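Local coordinates for protein LSM2-LSM8 complex subunit lsm8 (Schizosaccharomyces pombe, PDB 6PPN) that forms part of the nuclear LSM2-LSM8 complex, which binds U6 snRNA ending in a cyclic 2',3' phosphate and takes part in spliceosome assembly, at residues R19-S24 against L34-S39. Residues are numbered along the deposited sequence; the frame is centred on the assembly and turned at random.
Sequences RVVLGS and LILSDS
S24 and S37 face each other as an antiparallel hydrogen-bonded pair, and two backbone bonds carry the polar part of the contact. S24 N donates to S37 O over 3.0 Å with 166° at the hydrogen, and S37 N returns the bond to S24 O over 3.0 Å. The second bond lies in the carbonyl plane of S24 and uses one of its lone pairs. That same oxygen also receives a CA-H...O contact from L36 CA at 3.2 Å, so it is approached by two consecutive residues of 34-39. L22 O takes a shorter CA-H...O contact from S39 CA, 2.9 Å away, but with a more bent geometry.

The part of strand 20-28 at 20-24 and the short strand 34-36 run at 82° to each other, and the chain turns a corner at S37 and D38. Strand 20-28 pairs antiparallel with 34-36 before that corner and with 39-43 after it, which is the strongly bent sheet of the Sm fold. G23 sits inside the bend and, having no side chain, lets S39 CA come to 4.0 Å from G23 CA, which also lies near S37 O.

Apolar contact rests on V21 and L36, whose side chains cross at about a right angle, V21 CG2 meeting L36 CD1 at 3.6 Å. L36 CG lies opposite its carbonyl carbon (chi1 -53°), with the chain extended beyond it, which carries CD1 over to V21. On the serine face, S24 CB packs against S37 OG at 3.8 Å; S24 OG is hydrogen-bonded to R10, whose guanidinium group also binds D38 O.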
# COMPACT_ATOMS: atom_id res chain seq x y z
N ARG H 19 -0.93 13.63 7.58
CA ARG H 19 -1.82 14.71 7.97
C ARG H 19 -2.49 14.36 9.29
O ARG H 19 -2.59 13.20 9.67
CB ARG H 19 -2.88 14.98 6.90
CG ARG H 19 -2.39 15.81 5.74
CD ARG H 19 -2.61 15.18 4.40
NE ARG H 19 -3.91 15.43 3.78
CZ ARG H 19 -4.06 15.81 2.50
NH1 ARG H 19 -5.27 16.01 2.01
NH2 ARG H 19 -3.00 16.00 1.73
N VAL H 20 -2.93 15.40 10.00
CA VAL H 20 -3.55 15.26 11.32
C VAL H 20 -4.95 15.84 11.19
O VAL H 20 -5.09 17.03 10.90
CB VAL H 20 -2.74 16.02 12.39
CG1 VAL H 20 -3.43 15.93 13.75
CG2 VAL H 20 -1.32 15.44 12.48
N VAL H 21 -5.98 15.02 11.36
CA VAL H 21 -7.33 15.58 11.28
C VAL H 21 -8.15 15.13 12.48
O VAL H 21 -8.16 13.95 12.84
CB VAL H 21 -8.06 15.24 9.96
CG1 VAL H 21 -7.12 15.35 8.76
CG2 VAL H 21 -8.70 13.92 9.98
N LEU H 22 -8.83 16.07 13.11
CA LEU H 22 -9.60 15.83 14.31
C LEU H 22 -11.07 15.91 13.98
O LEU H 22 -11.48 16.73 13.15
CB LEU H 22 -9.28 16.87 15.39
CG LEU H 22 -7.92 16.71 16.06
CD1 LEU H 22 -6.82 17.39 15.23
CD2 LEU H 22 -7.98 17.28 17.49
N GLY H 23 -11.87 15.08 14.64
CA GLY H 23 -13.31 15.22 14.47
C GLY H 23 -14.05 14.18 15.28
O GLY H 23 -13.45 13.37 15.97
N SER H 24 -15.38 14.25 15.21
CA SER H 24 -16.21 13.28 15.92
C SER H 24 -16.37 11.99 15.13
O SER H 24 -16.74 12.02 13.95
CB SER H 24 -17.57 13.90 16.22
OG SER H 24 -17.35 15.10 16.92
N LEU H 34 -13.49 5.56 7.80
CA LEU H 34 -13.99 6.32 8.94
C LEU H 34 -14.88 7.45 8.45
O LEU H 34 -14.66 7.97 7.36
CB LEU H 34 -12.86 6.94 9.77
CG LEU H 34 -11.70 6.05 10.18
CD1 LEU H 34 -10.63 6.93 10.81
CD2 LEU H 34 -12.14 4.98 11.16
N ILE H 35 -15.87 7.82 9.26
CA ILE H 35 -16.61 9.07 9.09
C ILE H 35 -16.24 9.98 10.26
O ILE H 35 -16.51 9.63 11.42
CB ILE H 35 -18.13 8.86 9.08
CG1 ILE H 35 -18.56 7.88 7.99
CG2 ILE H 35 -18.84 10.20 8.88
CD1 ILE H 35 -20.02 7.39 8.20
N LEU H 36 -15.74 11.17 9.96
CA LEU H 36 -15.56 12.21 10.96
C LEU H 36 -16.48 13.37 10.62
O LEU H 36 -16.62 13.74 9.45
CB LEU H 36 -14.13 12.72 10.97
CG LEU H 36 -13.05 11.66 11.12
CD1 LEU H 36 -11.71 12.34 11.28
CD2 LEU H 36 -13.37 10.83 12.28
N SER H 37 -17.14 13.94 11.62
CA SER H 37 -17.93 15.15 11.41
C SER H 37 -17.38 16.28 12.26
O SER H 37 -16.63 16.05 13.21
CB SER H 37 -19.40 14.91 11.72
OG SER H 37 -19.57 14.63 13.09
N ASP H 38 -17.75 17.51 11.90
CA ASP H 38 -17.16 18.70 12.51
C ASP H 38 -15.64 18.60 12.57
O ASP H 38 -14.99 18.97 13.55
CB ASP H 38 -17.74 18.96 13.89
CG ASP H 38 -19.15 19.44 13.83
OD1 ASP H 38 -19.36 20.55 13.29
OD2 ASP H 38 -20.06 18.70 14.26
N SER H 39 -15.05 18.09 11.50
CA SER H 39 -13.63 17.82 11.51
C SER H 39 -12.82 19.02 11.02
O SER H 39 -13.33 19.96 10.39
CB SER H 39 -13.31 16.63 10.61
OG SER H 39 -13.62 17.01 9.30